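Side-chain contacts in leucyl-trna synthetase (Plasmodium falciparum, PDB 5FOD), which joins leucine to its tRNA as a whole enzyme, and through the editing domain studied here probably deacylates wrongly charged tRNA: residues 229-234 with 291-296; 212-217 with 221-226. The protein carries 1 engineered substitution. One frame throughout, in Å; residues are numbered along the deposited sequence. Where two conformers were deposited one is given.

Contact 1 of 2, residues 229-234 with 291-296; sequences DSTDDY and VKLQKI
The methyl CG2 of Thr231 lies over the end of Leu293, with Thr231 CG2 and Leu293 CD2 3.6 Å apart. The two side chains meet at a slant. The same methyl also reaches Ile296, where Thr231 CG2 is 4.1 Å from Ile296 CG2 and the side chains cross at about a right angle. Thr231 thus sets its methyl against two residues one helical turn apart. Its first torsion (-64°) sets CG2 opposite the backbone N, on the side of helix 293-307, and OG1 beside that N. The hydroxyl is hydrogen-bonded to the carbonyl of Gly276, so the apolar and polar branches serve different neighbours. The other methyl of Leu293 faces the next residue: Leu293 CD1 is 4.2 Å from Asp232 CB. The carboxylate of Asp232 leads away from this apolar patch. No hydrogen bond joins the two segments. Within 229-234, a 3.0 Å N-cap bond from Asp233 N to Ser230 OG is tentative, because Ser230 has two conformers. Leu300 and Tyr280 add to the packing around Thr231. The arrangement is plain helix-helix packing, joining helices 231-242 and 293-307 within the editing domain.

Contact 2 of 2, residues 212-217 with 221-226; sequences TTIKMN and GIVPCV
Ile214 sits in the loop that links strands 206-210 and 222-225 of the large mixed sheet of the editing domain. Both strands pair with strand 106-109, the first parallel and the second antiparallel, so this connection passes from one neighbour of that strand to the other. The side chain of Ile214 packs against 221-226. Its CB points toward that segment and branches there. CG2 leaves opposite the backbone N (chi1 of CG1 -74°) and lies against the backbone of Gly221. Ile214 CG2 is 3.5 Å from Gly221 O and 3.6 Å from Gly221 CA. These are van der Waals contacts of a methyl with a peptide. The other branch starts at CG1, which faces the valine: Ile214 CG1 is 4.3 Å from Val223 CG2. From there the chain runs on extended to CD1 (chi2 170°). Its tip returns to the glycine carbonyl, with Ile214 CD1 3.8 Å from Gly221 O. Two methyls of one isoleucine therefore lie beside a single carbonyl oxygen. The oxygen still has a polar partner, a hydrogen bond with Tyr115 OH from strand 114-120. Phe108 of strand 106-109 also touches Ile214.

Gly221 has a positive phi of 68°. The side chain of Val223 starts toward the loop and that of Ile222, one residue earlier, starts away, as neighbours on an extended chain do. The backbone of Val223 is hydrogen-bonded to that of Phe108, which holds it in the sheet. No hydrogen bond crosses between the two segments. Met216 adds a looser approach to the glycine: the end of its side chain comes nearer Gly221, and Met216 SD stops 4.6 Å from Gly221 CA.

Coming from the N terminus, the chain leaves strand 206-210 and first forms contact 2. This closes a short loop, with three residues between its segments, and brings the chain into strand 222-225. A brief connection then leads to helix 231-242, where contact 1 opens. Contact 1 closes a much longer excursion of 56 residues, largely helix and loop, on helix 293-307. The two contacts follow in series and neither nest nor cross. The centres of contact 1 and contact 2 are about 13 Å apart. They still touch: Asp233 OD2 probably accepts a hydrogen bond from Val226 N at 2.8 Å. This ties helix 231-242 to the residue that follows strand 222-225.

Contact 1 of 2, residues 229-234 with 291-296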
loop_
_atom_site.group_PDB
_atom_site.type_symbol
_atom_site.label_atom_id
_atom_site.label_comp_id
_atom_site.label_asym_id
_atom_site.label_seq_id
_atom_site.Cartn_x
_atom_site.Cartn_y
_atom_site.Cartn_z
ATOM N N ASP A 229 8.003 -10.408 -10.678
ATOM C CA ASP A 229 7.992 -11.617 -9.846
ATOM C C ASP A 229 6.603 -12.157 -9.467
ATOM O O ASP A 229 6.524 -13.202 -8.829
ATOM C CB ASP A 229 8.802 -11.337 -8.586
ATOM C CG ASP A 229 10.281 -11.118 -8.878
ATOM O OD1 ASP A 229 10.773 -11.547 -9.958
ATOM O OD2 ASP A 229 10.945 -10.458 -8.072
ATOM N N SER A 230 5.528 -11.441 -9.824
ATOM C CA SER A 230 4.143 -11.816 -9.510
ATOM C C SER A 230 3.325 -11.833 -10.780
ATOM O O SER A 230 3.265 -10.792 -11.491
ATOM C CB SER A 230 3.487 -10.787 -8.584
ATOM O OG SER A 230 2.063 -10.783 -8.719
ATOM N N THR A 231 2.675 -12.959 -11.061
ATOM C CA THR A 231 1.799 -12.989 -12.235
ATOM C C THR A 231 0.550 -12.122 -12.088
ATOM O O THR A 231 0.108 -11.527 -13.070
ATOM C CB THR A 231 1.411 -14.421 -12.576
ATOM O OG1 THR A 231 2.604 -15.119 -12.932
ATOM C CG2 THR A 231 0.455 -14.450 -13.766
ATOM N N ASP A 232 -0.078 -12.008 -10.935
ATOM C CA ASP A 232 -1.250 -11.111 -11.003
ATOM C C ASP A 232 -0.879 -9.652 -11.168
ATOM O O ASP A 232 -1.645 -8.909 -11.770
ATOM C CB ASP A 232 -2.276 -11.261 -9.911
ATOM C CG ASP A 232 -1.761 -10.924 -8.586
ATOM O OD1 ASP A 232 -0.527 -11.107 -8.379
ATOM O OD2 ASP A 232 -2.614 -10.501 -7.749
ATOM N N ASP A 233 0.279 -9.266 -10.630
ATOM C CA ASP A 233 0.773 -7.907 -10.736
ATOM C C ASP A 233 1.091 -7.646 -12.197
ATOM O O ASP A 233 0.731 -6.659 -12.704
ATOM C CB ASP A 233 2.051 -7.696 -9.899
ATOM C CG ASP A 233 1.798 -7.709 -8.368
ATOM O OD1 ASP A 233 0.641 -7.817 -7.901
ATOM O OD2 ASP A 233 2.795 -7.558 -7.613
ATOM N N TYR A 234 1.799 -8.567 -12.842
ATOM C CA TYR A 234 2.077 -8.486 -14.250
ATOM C C TYR A 234 0.799 -8.377 -15.056
ATOM O O TYR A 234 0.748 -7.626 -15.978
ATOM C CB TYR A 234 2.901 -9.702 -14.702
ATOM C CG TYR A 234 3.356 -9.595 -16.123
ATOM C CD1 TYR A 234 4.548 -8.942 -16.446
ATOM C CD2 TYR A 234 2.559 -10.079 -17.174
ATOM C CE1 TYR A 234 4.925 -8.763 -17.764
ATOM C CE2 TYR A 234 2.952 -9.928 -18.505
ATOM C CZ TYR A 234 4.129 -9.272 -18.790
ATOM O OH TYR A 234 4.550 -9.106 -20.067
ATOM N N VAL A 291 -10.144 -15.908 -13.478
ATOM C CA VAL A 291 -10.340 -16.746 -12.308
ATOM C C VAL A 291 -9.217 -17.766 -12.110
ATOM O O VAL A 291 -9.008 -18.183 -10.978
ATOM C CB VAL A 291 -11.709 -17.507 -12.281
ATOM C CG1 VAL A 291 -12.905 -16.578 -12.400
ATOM C CG2 VAL A 291 -11.733 -18.596 -13.328
ATOM N N LYS A 292 -8.480 -18.144 -13.158
ATOM C CA LYS A 292 -7.367 -19.073 -12.986
ATOM C C LYS A 292 -6.156 -18.427 -12.312
ATOM O O LYS A 292 -5.304 -19.150 -11.840
ATOM C CB LYS A 292 -7.003 -19.819 -14.297
ATOM C CG LYS A 292 -6.309 -19.063 -15.442
ATOM C CD LYS A 292 -6.890 -19.387 -16.848
ATOM C CE LYS A 292 -6.017 -18.885 -18.003
ATOM N NZ LYS A 292 -6.752 -18.448 -19.254
ATOM N N LEU A 293 -6.081 -17.085 -12.246
ATOM C CA LEU A 293 -4.959 -16.426 -11.564
ATOM C C LEU A 293 -4.804 -16.839 -10.103
ATOM O O LEU A 293 -3.681 -16.970 -9.624
ATOM C CB LEU A 293 -5.061 -14.909 -11.642
ATOM C CG LEU A 293 -4.530 -14.269 -12.896
ATOM C CD1 LEU A 293 -4.863 -12.784 -12.870
ATOM C CD2 LEU A 293 -3.031 -14.470 -13.002
ATOM N N GLN A 294 -5.917 -17.068 -9.408
ATOM C CA GLN A 294 -5.870 -17.488 -7.999
ATOM C C GLN A 294 -5.006 -18.731 -7.773
ATOM O O GLN A 294 -4.133 -18.704 -6.916
ATOM C CB GLN A 294 -7.288 -17.713 -7.411
ATOM C CG GLN A 294 -7.358 -17.647 -5.897
ATOM C CD GLN A 294 -6.867 -16.313 -5.352
ATOM O OE1 GLN A 294 -7.621 -15.339 -5.308
ATOM N NE2 GLN A 294 -5.593 -16.258 -4.950
ATOM N N LYS A 295 -5.227 -19.780 -8.564
ATOM C CA LYS A 295 -4.360 -20.939 -8.557
ATOM C C LYS A 295 -2.936 -20.629 -9.025
ATOM O O LYS A 295 -1.988 -21.069 -8.411
ATOM C CB LYS A 295 -4.918 -22.070 -9.420
ATOM C CG LYS A 295 -4.205 -23.399 -9.196
ATOM C CD LYS A 295 -4.577 -24.489 -10.194
ATOM C CE LYS A 295 -3.451 -25.518 -10.352
ATOM N NZ LYS A 295 -2.326 -25.064 -11.235
ATOM N N ILE A 296 -2.797 -19.906 -10.132
ATOM C CA ILE A 296 -1.470 -19.587 -10.660
ATOM C C ILE A 296 -0.671 -18.841 -9.594
ATOM O O ILE A 296 0.484 -19.142 -9.358
ATOM C CB ILE A 296 -1.561 -18.726 -11.918
ATOM C CG1 ILE A 296 -2.193 -19.536 -13.070
ATOM C CG2 ILE A 296 -0.172 -18.225 -12.316
ATOM C CD1 ILE A 296 -2.526 -18.682 -14.264
#

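Contact 2 of 2, residues 212-217 with 221-226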
loop_
_atom_site.group_PDB
_atom_site.type_symbol
_atom_site.label_atom_id
_atom_site.label_comp_id
_atom_site.label_asym_id
_atom_site.label_seq_id
_atom_site.Cartn_x
_atom_site.Cartn_y
_atom_site.Cartn_z
ATOM N N THR A 212 -8.919 -3.610 -9.351
ATOM C CA THR A 212 -10.260 -3.887 -8.841
ATOM C C THR A 212 -10.434 -5.254 -8.189
ATOM O O THR A 212 -11.491 -5.521 -7.584
ATOM C CB THR A 212 -11.330 -3.781 -9.946
ATOM O OG1 THR A 212 -11.040 -4.722 -11.009
ATOM C CG2 THR A 212 -11.373 -2.426 -10.494
ATOM N N THR A 213 -9.432 -6.128 -8.296
ATOM C CA THR A 213 -9.501 -7.462 -7.707
ATOM C C THR A 213 -8.979 -7.509 -6.291
ATOM O O THR A 213 -9.103 -8.517 -5.640
ATOM C CB THR A 213 -8.721 -8.445 -8.557
ATOM O OG1 THR A 213 -7.370 -7.994 -8.698
ATOM C CG2 THR A 213 -9.371 -8.506 -9.901
ATOM N N ILE A 214 -8.420 -6.411 -5.771
ATOM C CA ILE A 214 -7.996 -6.386 -4.352
ATOM C C ILE A 214 -9.233 -6.577 -3.491
ATOM O O ILE A 214 -10.222 -5.839 -3.655
ATOM C CB ILE A 214 -7.378 -4.992 -4.021
ATOM C CG1 ILE A 214 -5.998 -4.896 -4.659
ATOM C CG2 ILE A 214 -7.307 -4.688 -2.526
ATOM C CD1 ILE A 214 -5.430 -3.484 -4.587
ATOM N N LYS A 215 -9.186 -7.548 -2.582
ATOM C CA LYS A 215 -10.322 -7.808 -1.709
ATOM C C LYS A 215 -10.203 -6.937 -0.471
ATOM O O LYS A 215 -9.138 -6.835 0.142
ATOM C CB LYS A 215 -10.379 -9.281 -1.308
ATOM C CG LYS A 215 -10.346 -10.283 -2.467
ATOM C CD LYS A 215 -11.161 -9.858 -3.695
ATOM C CE LYS A 215 -12.664 -9.810 -3.471
ATOM N NZ LYS A 215 -13.337 -10.985 -4.108
ATOM N N MET A 216 -11.309 -6.308 -0.114
ATOM C CA MET A 216 -11.299 -5.403 1.001
ATOM C C MET A 216 -11.335 -6.077 2.367
ATOM O O MET A 216 -11.083 -5.417 3.354
ATOM C CB MET A 216 -12.406 -4.387 0.843
ATOM C CG MET A 216 -12.220 -3.498 -0.376
ATOM S SD MET A 216 -10.539 -2.824 -0.612
ATOM C CE MET A 216 -10.487 -1.508 0.591
ATOM N N ASN A 217 -11.588 -7.382 2.439
ATOM C CA ASN A 217 -11.497 -8.105 3.710
ATOM C C ASN A 217 -10.153 -8.778 3.958
ATOM O O ASN A 217 -9.996 -9.492 4.931
ATOM C CB ASN A 217 -12.622 -9.128 3.801
ATOM C CG ASN A 217 -12.550 -10.190 2.723
ATOM O OD1 ASN A 217 -12.017 -9.975 1.634
ATOM N ND2 ASN A 217 -13.095 -11.360 3.032
ATOM N N GLY A 221 -5.610 -3.752 1.993
ATOM C CA GLY A 221 -6.192 -3.423 0.676
ATOM C C GLY A 221 -5.294 -2.515 -0.213
ATOM O O GLY A 221 -5.760 -1.833 -1.144
ATOM N N ILE A 222 -4.010 -2.457 0.132
ATOM C CA ILE A 222 -2.996 -1.809 -0.647
ATOM C C ILE A 222 -1.879 -2.803 -0.915
ATOM O O ILE A 222 -1.390 -3.473 -0.001
ATOM C CB ILE A 222 -2.464 -0.613 0.147
ATOM C CG1 ILE A 222 -3.536 0.465 0.228
ATOM C CG2 ILE A 222 -1.195 -0.098 -0.473
ATOM C CD1 ILE A 222 -3.392 1.387 1.395
ATOM N N VAL A 223 -1.475 -2.941 -2.161
ATOM C CA VAL A 223 -0.554 -4.008 -2.533
ATOM C C VAL A 223 0.598 -3.386 -3.319
ATOM O O VAL A 223 0.358 -2.623 -4.274
ATOM C CB VAL A 223 -1.277 -5.063 -3.441
ATOM C CG1 VAL A 223 -0.300 -6.044 -4.071
ATOM C CG2 VAL A 223 -2.301 -5.856 -2.632
ATOM N N PRO A 224 1.841 -3.701 -2.927
ATOM C CA PRO A 224 3.007 -3.338 -3.755
ATOM C C PRO A 224 2.917 -4.042 -5.076
ATOM O O PRO A 224 2.597 -5.230 -5.092
ATOM C CB PRO A 224 4.211 -3.918 -2.969
ATOM C CG PRO A 224 3.662 -4.525 -1.729
ATOM C CD PRO A 224 2.186 -4.542 -1.768
ATOM N N CYS A 225 3.173 -3.377 -6.179
ATOM C CA CYS A 225 3.192 -4.082 -7.468
ATOM C C CYS A 225 4.623 -4.462 -7.751
ATOM O O CYS A 225 5.458 -3.560 -7.853
ATOM C CB CYS A 225 2.714 -3.157 -8.557
ATOM S SG CYS A 225 2.932 -3.776 -10.254
ATOM N N VAL A 226 4.917 -5.750 -7.911
ATOM C CA VAL A 226 6.233 -6.220 -8.380
ATOM C C VAL A 226 5.960 -7.092 -9.623
ATOM O O VAL A 226 5.812 -8.323 -9.564
ATOM C CB VAL A 226 7.038 -6.990 -7.340
ATOM C CG1 VAL A 226 8.427 -7.339 -7.920
ATOM C CG2 VAL A 226 7.202 -6.195 -6.011
#